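NS6 protease (Murine norovirus 1, PDB 4ASH) is a trypsin-like cysteine protease that probably cuts the norovirus polyprotein into its separate non-structural proteins. Local coordinates at residues Q106-I111 with V115-T120; G157-A162 with N167-A172; G55-Y60 with M73-G78. The protein carries 1 engineered substitution. One frame throughout, in Å; residues are numbered along the deposited sequence.

Overall arrangement
Contacts 1 and 2 are two hairpins of the C-terminal sheet, their centres about 9 Å apart. Strands 114-123 and 168-172 join them: Gln119 N lies 2.8 Å from Ala171 O, a probable hydrogen bond, and Ile109, Thr120 and Ile170 pack together. Contact 3 links strand 57-62 of the N-terminal sheet with the 73-78 segment; its centre is about 13 Å from that of contact 2 and 14 Å from that of contact 1. Asp56, hydrogen-bonded to His32 in a manner consistent with the acid and base of a protease active site, packs on Val160 of contact 2 and Val116 of contact 1. The amides of Gln106 and Gln119 reach Asn77 and Gly78 of contact 3.

Contact 1 (Q106-I111 with V115-T120); sequences QAAIKI and VVHGQT
Ala107 pairs with Gly118, and Ile109 with Val116, through four backbone hydrogen bonds of an antiparallel hairpin. The strand segments run at 148° to each other. The ring nearer the turn is short, with Ile109 N to Val116 O at 2.8 Å and Val116 N to Ile109 O at 2.7 Å, both nearly straight at the hydrogen. The Ala107-Gly118 ring is slightly longer, Ala107 N standing 3.0 Å from Gly118 O.

Polar side chains gather at the Gln106-Gln119 pair. The two extended chains cross at a slant, Gln106 CG meeting Gln119 CD at 3.7 Å, and the amide planes are turned 48° apart. The amides do not bond to one another: Gln119 NE2 bonds Gly104 O and its OE1 bonds Cys79 N, while Gln106 NE2 makes a weak bond to Asn77 O. Gln106 OE1 accepts a hydrogen from a water that also donates to Gly118 O, at 3.0 Å from that oxygen, so this carbonyl serves both Ala107 N and the water.

Apolar contacts divide between the two faces. With CG1 beside its own backbone N (chi1 -64°), Ile109 brings CD1 to 4.0 Å from Thr120 CG2; beyond it, Ile111 CG1 touches Val116 CG2 at 3.9 Å. This is the face that Ile170 and Ala172 cover. On the other, Ala108 CB meets Val115 CG1 at 4.0 Å and approaches the His117 ring.

One face is thus held by apolar packing, whereas the other combines a small apolar patch with a glutamine pair that ties the hairpin to the chain around Asn77 and Cys79.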
ATOM      1  N   GLN A 106       6.216   1.557 -13.556  1.00 20.11           N
ATOM      2  CA  GLN A 106       6.436   2.541 -12.511  1.00 18.56           C
ATOM      3  C   GLN A 106       6.624   3.912 -13.144  1.00 24.43           C
ATOM      4  O   GLN A 106       7.224   4.032 -14.211  1.00 32.38           O
ATOM      5  CB  GLN A 106       7.649   2.156 -11.654  1.00 24.40           C
ATOM      6  CG  GLN A 106       7.477   0.824 -10.939  1.00 24.57           C
ATOM      7  CD  GLN A 106       8.671   0.452 -10.077  1.00 37.55           C
ATOM      8  OE1 GLN A 106       9.393   1.317  -9.586  1.00 45.98           O
ATOM      9  NE2 GLN A 106       8.888  -0.844  -9.902  1.00 43.68           N
ATOM     10  N   ALA A 107       6.100   4.944 -12.491  1.00 18.44           N
ATOM     11  CA  ALA A 107       6.220   6.310 -12.977  1.00 21.59           C
ATOM     12  C   ALA A 107       5.798   7.289 -11.892  1.00 21.93           C
ATOM     13  O   ALA A 107       5.250   6.886 -10.857  1.00 23.18           O
ATOM     14  CB  ALA A 107       5.378   6.511 -14.241  1.00 24.47           C
ATOM     15  N   ALA A 108       6.099   8.564 -12.114  1.00 21.62           N
ATOM     16  CA  ALA A 108       5.619   9.642 -11.264  1.00 22.37           C
ATOM     17  C   ALA A 108       4.315  10.111 -11.878  1.00 21.24           C
ATOM     18  O   ALA A 108       4.287  10.644 -12.998  1.00 22.40           O
ATOM     19  CB  ALA A 108       6.622  10.774 -11.207  1.00 22.69           C
ATOM     20  N   ILE A 109       3.231   9.880 -11.154  1.00 19.41           N
ATOM     21  CA  ILE A 109       1.888  10.033 -11.698  1.00 19.43           C
ATOM     22  C   ILE A 109       1.207  11.216 -11.033  1.00 21.67           C
ATOM     23  O   ILE A 109       1.213  11.341  -9.818  1.00 22.30           O
ATOM     24  CB  ILE A 109       1.077   8.752 -11.434  1.00 23.01           C
ATOM     25  CG1 ILE A 109       1.713   7.578 -12.182  1.00 31.48           C
ATOM     26  CG2 ILE A 109      -0.384   8.933 -11.833  1.00 22.80           C
ATOM     27  CD1 ILE A 109       1.605   6.258 -11.451  1.00 32.39           C
ATOM     28  N   LYS A 110       0.619  12.093 -11.831  1.00 19.59           N
ATOM     29  CA  LYS A 110      -0.083  13.245 -11.286  1.00 22.45           C
ATOM     30  C   LYS A 110      -1.540  12.901 -11.004  1.00 23.07           C
ATOM     31  O   LYS A 110      -2.289  12.545 -11.910  1.00 25.71           O
ATOM     32  CB  LYS A 110      -0.008  14.417 -12.270  1.00 26.48           C
ATOM     33  CG  LYS A 110      -1.014  15.519 -11.987  1.00 43.80           C
ATOM     34  CD  LYS A 110      -0.545  16.458 -10.886  1.00 51.41           C
ATOM     35  CE  LYS A 110       0.345  17.553 -11.455  1.00 60.68           C
ATOM     36  NZ  LYS A 110       0.305  18.796 -10.633  1.00 65.61           N
ATOM     37  N   ILE A 111      -1.926  12.983  -9.734  1.00 20.24           N
ATOM     38  CA  ILE A 111      -3.299  12.751  -9.308  1.00 20.54           C
ATOM     39  C   ILE A 111      -3.795  14.023  -8.631  1.00 22.06           C
ATOM     40  O   ILE A 111      -3.324  14.377  -7.545  1.00 28.64           O
ATOM     41  CB  ILE A 111      -3.355  11.622  -8.274  1.00 26.29           C
ATOM     42  CG1 ILE A 111      -2.646  10.371  -8.787  1.00 32.28           C
ATOM     43  CG2 ILE A 111      -4.803  11.324  -7.876  1.00 30.69           C
ATOM     44  CD1 ILE A 111      -3.319   9.721  -9.947  1.00 36.97           C
ATOM     45  N   VAL A 115       1.740  14.638  -6.846  1.00 30.89           N
ATOM     46  CA  VAL A 115       2.542  13.763  -7.693  1.00 34.68           C
ATOM     47  C   VAL A 115       2.920  12.511  -6.900  1.00 33.83           C
ATOM     48  O   VAL A 115       3.543  12.595  -5.840  1.00 41.05           O
ATOM     49  CB  VAL A 115       3.808  14.474  -8.227  1.00 37.19           C
ATOM     50  CG1 VAL A 115       4.755  13.470  -8.871  1.00 40.17           C
ATOM     51  CG2 VAL A 115       3.430  15.577  -9.212  1.00 38.46           C
ATOM     52  N   VAL A 116       2.516  11.354  -7.413  1.00 24.16           N
ATOM     53  CA  VAL A 116       2.647  10.087  -6.707  1.00 21.96           C
ATOM     54  C   VAL A 116       3.703   9.218  -7.381  1.00 19.71           C
ATOM     55  O   VAL A 116       3.561   8.859  -8.533  1.00 19.94           O
ATOM     56  CB  VAL A 116       1.326   9.301  -6.741  1.00 26.64           C
ATOM     57  CG1 VAL A 116       1.478   7.940  -6.053  1.00 27.21           C
ATOM     58  CG2 VAL A 116       0.195  10.115  -6.115  1.00 27.49           C
ATOM     59  N   HIS A 117       4.750   8.848  -6.660  1.00 21.17           N
ATOM     60  CA  HIS A 117       5.659   7.849  -7.191  1.00 19.03           C
ATOM     61  C   HIS A 117       4.997   6.514  -6.954  1.00 19.24           C
ATOM     62  O   HIS A 117       4.681   6.162  -5.821  1.00 21.30           O
ATOM     63  CB  HIS A 117       7.004   7.901  -6.473  1.00 21.67           C
ATOM     64  CG  HIS A 117       7.589   9.273  -6.410  1.00 32.12           C
ATOM     65  ND1 HIS A 117       8.098   9.911  -7.517  1.00 36.96           N
ATOM     66  CD2 HIS A 117       7.729  10.137  -5.376  1.00 40.86           C
ATOM     67  CE1 HIS A 117       8.541  11.107  -7.169  1.00 47.95           C
ATOM     68  NE2 HIS A 117       8.327  11.269  -5.876  1.00 47.26           N
ATOM     69  N   GLY A 118       4.742   5.768  -8.016  1.00 20.21           N
ATOM     70  CA  GLY A 118       4.037   4.516  -7.833  1.00 22.09           C
ATOM     71  C   GLY A 118       4.089   3.616  -9.040  1.00 29.03           C
ATOM     72  O   GLY A 118       4.924   3.789  -9.928  1.00 27.65           O
ATOM     73  N   GLN A 119       3.187   2.645  -9.064  1.00 17.74           N
ATOM     74  CA  GLN A 119       3.138   1.691 -10.148  1.00 18.82           C
ATOM     75  C   GLN A 119       1.708   1.582 -10.617  1.00 18.05           C
ATOM     76  O   GLN A 119       0.786   1.470  -9.807  1.00 18.72           O
ATOM     77  CB  GLN A 119       3.663   0.326  -9.702  1.00 19.40           C
ATOM     78  CG  GLN A 119       3.984  -0.600 -10.871  1.00 19.36           C
ATOM     79  CD  GLN A 119       4.861  -1.772 -10.481  1.00 19.59           C
ATOM     80  OE1 GLN A 119       5.304  -1.885  -9.333  1.00 24.45           O
ATOM     81  NE2 GLN A 119       5.128  -2.651 -11.442  1.00 19.27           N
ATOM     82  N   THR A 120       1.513   1.626 -11.928  1.00 19.04           N
ATOM     83  CA  THR A 120       0.171   1.456 -12.463  1.00 16.40           C
ATOM     84  C   THR A 120      -0.206  -0.016 -12.400  1.00 20.95           C
ATOM     85  O   THR A 120       0.655  -0.884 -12.249  1.00 19.16           O
ATOM     86  CB  THR A 120       0.084   1.917 -13.935  1.00 23.11           C
ATOM     87  OG1 THR A 120       0.944   1.096 -14.726  1.00 25.21           O
ATOM     88  CG2 THR A 120       0.511   3.367 -14.062  1.00 25.63           C
TER
HETATM   89  O   HOH W   1       7.688   3.802  -8.681  1.00 49.64           O

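Contact 2 (G157-A162 with N167-A172); sequences GVHVAA and NTVIAA
A classic beta bulge interrupts the hairpin of strands 152-162 and 168-172: Val160 and Ala161 both face Ile170. Val160 N donates to Ile170 O at 3.0 Å, almost in line with the carbonyl, and Ala161 N adds a weak bond to the same oxygen, Ile170 O, at 3.5 Å. The return bond, Ile170 N to Ala161 O, is 2.9 Å long, its donor standing 36° out of the carbonyl plane. Regular pairing holds before the bulge, where Val158 and Ala172 exchange two bonds in the carbonyl planes, Ala172 N reaching Val158 O at 2.8 Å.

At the bulge Val160 lies alongside the partner strand and meets both Ala172 and Ile170. Its CG1, beside the backbone N (chi1 -58°), presses on Ala172 CB at 3.6 Å, while Val160 CG2 lies close to Ile170 O (3.4 Å) and meets Ile170 CG2 at 3.9 Å. Asp56 and Ala30 touch the same valine, which thus sits where the two sheets meet.

His159 points to the other face, with Val169 and Ala171. Swung anti to the backbone N (chi1 -175°), the imidazole of His159 turns its CE1 edge to Val169 CG1 at 3.9 Å, the two side chains meeting at about a right angle. Ala161 N lies over one ring face, offset toward the rim. ND1 is hydrogen-bonded to the Tyr145 hydroxyl.

Holding ND1 and bracing the ring edge against a valine should restrict the rotation of the imidazole. Such a histidine, paired with a tyrosine, is consistent with the S1 pocket that accepts glutamine in related viral chymotrypsin-like cysteine proteases.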
ATOM      1  N   GLY A 157       3.447  -2.103  -2.320  1.00 15.61           N
ATOM      2  CA  GLY A 157       2.930  -0.751  -2.288  1.00 15.87           C
ATOM      3  C   GLY A 157       1.549  -0.720  -1.667  1.00 15.30           C
ATOM      4  O   GLY A 157       1.042  -1.749  -1.214  1.00 15.07           O
ATOM      5  N   VAL A 158       0.940   0.463  -1.654  1.00 15.48           N
ATOM      6  CA  VAL A 158      -0.402   0.619  -1.114  1.00 14.74           C
ATOM      7  C   VAL A 158      -1.341   1.274  -2.123  1.00 14.25           C
ATOM      8  O   VAL A 158      -0.933   2.113  -2.930  1.00 17.23           O
ATOM      9  CB  VAL A 158      -0.406   1.430   0.207  1.00 15.14           C
ATOM     10  CG1 VAL A 158       0.391   0.701   1.303  1.00 16.14           C
ATOM     11  CG2 VAL A 158       0.129   2.829   0.017  1.00 16.73           C
ATOM     12  N   HIS A 159      -2.618   0.908  -2.054  1.00 12.31           N
ATOM     13  CA  HIS A 159      -3.583   1.463  -2.996  1.00 14.02           C
ATOM     14  C   HIS A 159      -3.772   2.961  -2.775  1.00 14.81           C
ATOM     15  O   HIS A 159      -3.948   3.415  -1.642  1.00 15.44           O
ATOM     16  CB  HIS A 159      -4.927   0.780  -2.809  1.00 15.72           C
ATOM     17  CG  HIS A 159      -5.933   1.219  -3.829  1.00 14.79           C
ATOM     18  ND1 HIS A 159      -5.732   1.013  -5.163  1.00 16.06           N
ATOM     19  CD2 HIS A 159      -7.095   1.907  -3.702  1.00 16.37           C
ATOM     20  CE1 HIS A 159      -6.763   1.510  -5.841  1.00 15.83           C
ATOM     21  NE2 HIS A 159      -7.587   2.074  -4.983  1.00 15.51           N
ATOM     22  N   VAL A 160      -3.763   3.747  -3.850  1.00 14.21           N
ATOM     23  CA  VAL A 160      -4.051   5.171  -3.666  1.00 12.83           C
ATOM     24  C   VAL A 160      -5.114   5.768  -4.592  1.00 16.17           C
ATOM     25  O   VAL A 160      -5.813   6.696  -4.197  1.00 17.11           O
ATOM     26  CB  VAL A 160      -2.781   6.040  -3.713  1.00 15.41           C
ATOM     27  CG1 VAL A 160      -1.814   5.580  -2.630  1.00 16.55           C
ATOM     28  CG2 VAL A 160      -2.130   5.981  -5.115  1.00 15.98           C
ATOM     29  N   ALA A 161      -5.215   5.256  -5.812  1.00 16.11           N
ATOM     30  CA  ALA A 161      -6.106   5.874  -6.812  1.00 15.51           C
ATOM     31  C   ALA A 161      -6.638   4.907  -7.851  1.00 16.04           C
ATOM     32  O   ALA A 161      -6.105   3.811  -8.044  1.00 15.13           O
ATOM     33  CB  ALA A 161      -5.402   7.043  -7.496  1.00 18.95           C
ATOM     34  N   ALA A 162      -7.722   5.317  -8.514  1.00 16.92           N
ATOM     35  CA  ALA A 162      -8.315   4.528  -9.584  1.00 18.08           C
ATOM     36  C   ALA A 162      -9.082   5.446 -10.525  1.00 21.29           C
ATOM     37  O   ALA A 162      -9.364   6.599 -10.193  1.00 19.56           O
ATOM     38  CB  ALA A 162      -9.244   3.461  -9.008  1.00 18.64           C
ATOM     39  N   ASN A 167     -10.418  -0.207 -15.523  1.00 38.69           N
ATOM     40  CA  ASN A 167      -9.737  -1.051 -14.555  1.00 29.72           C
ATOM     41  C   ASN A 167      -8.340  -0.584 -14.144  1.00 26.77           C
ATOM     42  O   ASN A 167      -7.552  -1.364 -13.615  1.00 36.96           O
ATOM     43  CB  ASN A 167      -9.714  -2.503 -15.047  1.00 42.10           C
ATOM     44  CG  ASN A 167     -11.113  -3.091 -15.182  1.00 55.77           C
ATOM     45  OD1 ASN A 167     -12.106  -2.369 -15.113  1.00 60.83           O
ATOM     46  ND2 ASN A 167     -11.195  -4.406 -15.376  1.00 60.35           N
ATOM     47  N   THR A 168      -8.049   0.696 -14.341  1.00 24.51           N
ATOM     48  CA  THR A 168      -6.736   1.227 -13.963  1.00 20.87           C
ATOM     49  C   THR A 168      -6.693   1.600 -12.486  1.00 19.10           C
ATOM     50  O   THR A 168      -7.569   2.301 -11.989  1.00 19.05           O
ATOM     51  CB  THR A 168      -6.371   2.467 -14.784  1.00 27.17           C
ATOM     52  OG1 THR A 168      -6.374   2.135 -16.179  1.00 31.87           O
ATOM     53  CG2 THR A 168      -4.993   2.998 -14.385  1.00 27.15           C
ATOM     54  N   VAL A 169      -5.669   1.113 -11.790  1.00 19.16           N
ATOM     55  CA  VAL A 169      -5.426   1.465 -10.395  1.00 18.18           C
ATOM     56  C   VAL A 169      -3.970   1.929 -10.259  1.00 18.45           C
ATOM     57  O   VAL A 169      -3.147   1.674 -11.139  1.00 19.21           O
ATOM     58  CB  VAL A 169      -5.686   0.278  -9.450  1.00 16.41           C
ATOM     59  CG1 VAL A 169      -7.184  -0.039  -9.396  1.00 19.55           C
ATOM     60  CG2 VAL A 169      -4.905  -0.945  -9.905  1.00 20.58           C
ATOM     61  N   ILE A 170      -3.672   2.631  -9.168  1.00 15.26           N
ATOM     62  CA  ILE A 170      -2.312   3.081  -8.871  1.00 15.56           C
ATOM     63  C   ILE A 170      -1.951   2.666  -7.458  1.00 17.46           C
ATOM     64  O   ILE A 170      -2.709   2.933  -6.520  1.00 15.72           O
ATOM     65  CB  ILE A 170      -2.179   4.627  -8.933  1.00 18.75           C
ATOM     66  CG1 ILE A 170      -2.729   5.177 -10.257  1.00 20.33           C
ATOM     67  CG2 ILE A 170      -0.716   5.063  -8.670  1.00 18.65           C
ATOM     68  CD1 ILE A 170      -1.990   4.694 -11.514  1.00 23.70           C
ATOM     69  N   ALA A 171      -0.798   2.026  -7.313  1.00 16.88           N
ATOM     70  CA  ALA A 171      -0.230   1.758  -6.004  1.00 17.75           C
ATOM     71  C   ALA A 171       0.910   2.737  -5.789  1.00 18.57           C
ATOM     72  O   ALA A 171       1.768   2.899  -6.660  1.00 18.01           O
ATOM     73  CB  ALA A 171       0.278   0.332  -5.935  1.00 17.77           C
ATOM     74  N   ALA A 172       0.916   3.410  -4.645  1.00 15.22           N
ATOM     75  CA  ALA A 172       2.066   4.221  -4.284  1.00 15.31           C
ATOM     76  C   ALA A 172       3.152   3.290  -3.775  1.00 15.98           C
ATOM     77  O   ALA A 172       2.860   2.316  -3.082  1.00 15.94           O
ATOM     78  CB  ALA A 172       1.688   5.250  -3.229  1.00 18.24           C
TER

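Contact 3 (G55-Y60 with M73-G78); sequences GDFLKY and MVLENG
Leu75 reaches across from the 73-78 segment to the ring of Phe57, and its branches make the whole contact with the 55-60 segment. Leu75 CB begins the approach, 6.2 Å from Phe57 CZ and still too distant to touch. CG is anti to the backbone N (chi1 170°), which carries the fork toward Phe57 and leaves Leu75 CG 4.9 Å from Phe57 CZ. From there the methyls part. Leu75 CD2 prolongs the extended chain, anti to CA, and comes to 4.2 Å from Phe57 CZ; Leu75 CD1 folds back beside CA yet stays at 4.3 Å from the same Phe57 CZ. Both methyls come to the CZ end of the ring from the same side of its plane, and CD2 approaches the ring obliquely.

CD2 has a second neighbour in Lys59, two residues along the strand from Phe57. Lys59 CD lies 4.5 Å from Leu75 CD2. The lysine is extended as far as CD and then bends twice, which carries Lys59 NZ to 6.4 Å from Leu75 CD2. Only aliphatic carbon of the lysine therefore meets the leucine. No hydrogen bond crosses the contact, and the backbones remain far apart.

Other residues close the surroundings: Ile28 and His174 touch Phe57, while Val155 lies against Leu75. Phe57 directly follows Asp56, a residue probably of the active site. Since strand 57-62 belongs to the N-terminal sheet and the short, weakly bonded strand 74-75 runs parallel to strand 152-162 in the other sheet, this small apolar touch bridges the two sheets of the trypsin-like fold.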
ATOM      1  N   GLY A  55       6.119  10.893  -1.779  1.00 21.57           N
ATOM      2  CA  GLY A  55       4.911  11.030  -2.581  1.00 18.49           C
ATOM      3  C   GLY A  55       3.687  10.751  -1.714  1.00 20.44           C
ATOM      4  O   GLY A  55       3.492  11.411  -0.693  1.00 26.04           O
ATOM      5  N   ASP A  56       2.876   9.769  -2.102  1.00 17.66           N
ATOM      6  CA  ASP A  56       1.690   9.405  -1.311  1.00 17.52           C
ATOM      7  C   ASP A  56       1.891   8.121  -0.503  1.00 18.91           C
ATOM      8  O   ASP A  56       0.926   7.498  -0.053  1.00 18.83           O
ATOM      9  CB  ASP A  56       0.449   9.273  -2.206  1.00 16.38           C
ATOM     10  CG  ASP A  56      -0.858   9.380  -1.415  1.00 18.42           C
ATOM     11  OD1 ASP A  56      -0.923  10.179  -0.465  1.00 18.66           O
ATOM     12  OD2 ASP A  56      -1.822   8.671  -1.750  1.00 19.51           O
ATOM     13  N   PHE A  57       3.148   7.724  -0.337  1.00 17.08           N
ATOM     14  CA  PHE A  57       3.479   6.567   0.491  1.00 17.85           C
ATOM     15  C   PHE A  57       3.938   7.021   1.871  1.00 15.84           C
ATOM     16  O   PHE A  57       4.832   7.856   1.983  1.00 19.90           O
ATOM     17  CB  PHE A  57       4.590   5.765  -0.179  1.00 16.62           C
ATOM     18  CG  PHE A  57       4.849   4.426   0.454  1.00 15.80           C
ATOM     19  CD1 PHE A  57       5.727   4.301   1.518  1.00 18.14           C
ATOM     20  CD2 PHE A  57       4.209   3.288  -0.024  1.00 16.14           C
ATOM     21  CE1 PHE A  57       5.975   3.060   2.086  1.00 16.05           C
ATOM     22  CE2 PHE A  57       4.440   2.049   0.554  1.00 18.61           C
ATOM     23  CZ  PHE A  57       5.321   1.938   1.601  1.00 16.29           C
ATOM     24  N   LEU A  58       3.352   6.459   2.923  1.00 15.31           N
ATOM     25  CA  LEU A  58       3.716   6.848   4.278  1.00 17.06           C
ATOM     26  C   LEU A  58       4.098   5.626   5.118  1.00 16.77           C
ATOM     27  O   LEU A  58       3.383   4.623   5.125  1.00 17.78           O
ATOM     28  CB  LEU A  58       2.540   7.597   4.914  1.00 21.11           C
ATOM     29  CG  LEU A  58       2.785   8.330   6.224  1.00 26.91           C
ATOM     30  CD1 LEU A  58       3.816   9.429   6.023  1.00 31.49           C
ATOM     31  CD2 LEU A  58       1.470   8.911   6.722  1.00 27.02           C
ATOM     32  N   LYS A  59       5.228   5.704   5.819  1.00 19.08           N
ATOM     33  CA  LYS A  59       5.692   4.594   6.638  1.00 21.65           C
ATOM     34  C   LYS A  59       5.947   5.049   8.064  1.00 18.40           C
ATOM     35  O   LYS A  59       6.632   6.047   8.294  1.00 23.43           O
ATOM     36  CB  LYS A  59       6.966   3.979   6.041  1.00 22.79           C
ATOM     37  CG  LYS A  59       7.590   2.860   6.879  1.00 26.66           C
ATOM     38  CD  LYS A  59       8.605   2.069   6.070  1.00 34.13           C
ATOM     39  CE  LYS A  59       9.807   2.920   5.667  1.00 38.53           C
ATOM     40  NZ  LYS A  59      10.591   3.379   6.848  1.00 43.69           N
ATOM     41  N   TYR A  60       5.393   4.303   9.011  1.00 16.89           N
ATOM     42  CA  TYR A  60       5.625   4.524  10.432  1.00 16.87           C
ATOM     43  C   TYR A  60       6.510   3.423  10.960  1.00 19.50           C
ATOM     44  O   TYR A  60       6.264   2.248  10.684  1.00 17.97           O
ATOM     45  CB  TYR A  60       4.302   4.452  11.196  1.00 19.44           C
ATOM     46  CG  TYR A  60       3.311   5.523  10.843  1.00 19.28           C
ATOM     47  CD1 TYR A  60       2.518   5.409   9.711  1.00 21.89           C
ATOM     48  CD2 TYR A  60       3.132   6.620  11.664  1.00 18.29           C
ATOM     49  CE1 TYR A  60       1.585   6.386   9.388  1.00 24.75           C
ATOM     50  CE2 TYR A  60       2.199   7.601  11.351  1.00 23.40           C
ATOM     51  CZ  TYR A  60       1.433   7.476  10.211  1.00 23.11           C
ATOM     52  OH  TYR A  60       0.488   8.437   9.901  1.00 23.24           O
ATOM     53  N   MET A  73       7.672  -9.108   6.882  1.00 18.34           N
ATOM     54  CA  MET A  73       7.557  -9.388   5.447  1.00 18.54           C
ATOM     55  C   MET A  73       8.473  -8.466   4.687  1.00 18.52           C
ATOM     56  O   MET A  73       8.868  -7.410   5.190  1.00 24.51           O
ATOM     57  CB  MET A  73       6.136  -9.093   4.963  1.00 22.76           C
ATOM     58  CG  MET A  73       5.156 -10.204   5.163  1.00 29.47           C
ATOM     59  SD  MET A  73       3.524  -9.610   4.673  1.00 27.43           S
ATOM     60  CE  MET A  73       3.723  -9.300   2.928  1.00 21.61           C
ATOM     61  N   VAL A  74       8.830  -8.873   3.474  1.00 19.38           N
ATOM     62  CA  VAL A  74       9.614  -8.042   2.582  1.00 20.49           C
ATOM     63  C   VAL A  74       8.753  -6.912   2.020  1.00 18.46           C
ATOM     64  O   VAL A  74       7.645  -7.149   1.545  1.00 19.74           O
ATOM     65  CB  VAL A  74      10.133  -8.880   1.409  1.00 18.44           C
ATOM     66  CG1 VAL A  74      10.740  -7.998   0.340  1.00 20.05           C
ATOM     67  CG2 VAL A  74      11.158  -9.892   1.902  1.00 23.98           C
ATOM     68  N   LEU A  75       9.266  -5.688   2.097  1.00 20.89           N
ATOM     69  CA  LEU A  75       8.670  -4.560   1.382  1.00 20.85           C
ATOM     70  C   LEU A  75       9.557  -4.223   0.185  1.00 22.47           C
ATOM     71  O   LEU A  75      10.731  -3.874   0.348  1.00 22.15           O
ATOM     72  CB  LEU A  75       8.550  -3.344   2.306  1.00 24.80           C
ATOM     73  CG  LEU A  75       8.162  -2.005   1.674  1.00 24.56           C
ATOM     74  CD1 LEU A  75       6.780  -2.082   1.048  1.00 23.62           C
ATOM     75  CD2 LEU A  75       8.223  -0.896   2.712  1.00 26.69           C
ATOM     76  N   GLU A  76       8.992  -4.353  -1.013  1.00 19.80           N
ATOM     77  CA  GLU A  76       9.683  -3.989  -2.249  1.00 19.62           C
ATOM     78  C   GLU A  76       9.217  -2.638  -2.770  1.00 21.02           C
ATOM     79  O   GLU A  76       8.139  -2.177  -2.430  1.00 21.89           O
ATOM     80  CB  GLU A  76       9.458  -5.066  -3.310  1.00 20.20           C
ATOM     81  CG  GLU A  76      10.376  -6.276  -3.118  1.00 29.78           C
ATOM     82  CD  GLU A  76      10.238  -7.311  -4.223  1.00 49.48           C
ATOM     83  OE1 GLU A  76       9.354  -7.152  -5.095  1.00 50.71           O
ATOM     84  OE2 GLU A  76      11.016  -8.289  -4.217  1.00 54.83           O
ATOM     85  N   ASN A  77      10.044  -1.999  -3.586  1.00 17.63           N
ATOM     86  CA  ASN A  77       9.658  -0.779  -4.267  1.00 19.47           C
ATOM     87  C   ASN A  77       8.981  -1.149  -5.581  1.00 19.00           C
ATOM     88  O   ASN A  77       9.611  -1.115  -6.655  1.00 22.17           O
ATOM     89  CB  ASN A  77      10.906   0.070  -4.561  1.00 19.70           C
ATOM     90  CG  ASN A  77      10.557   1.433  -5.116  1.00 25.67           C
ATOM     91  OD1 ASN A  77       9.541   2.024  -4.753  1.00 25.03           O
ATOM     92  ND2 ASN A  77      11.408   1.948  -5.992  1.00 30.13           N
ATOM     93  N   GLY A  78       7.701  -1.506  -5.512  1.00 20.33           N
ATOM     94  CA  GLY A  78       7.020  -2.017  -6.681  1.00 19.30           C
ATOM     95  C   GLY A  78       7.549  -3.382  -7.082  1.00 24.42           C
ATOM     96  O   GLY A  78       8.232  -4.054  -6.308  1.00 24.53           O
TER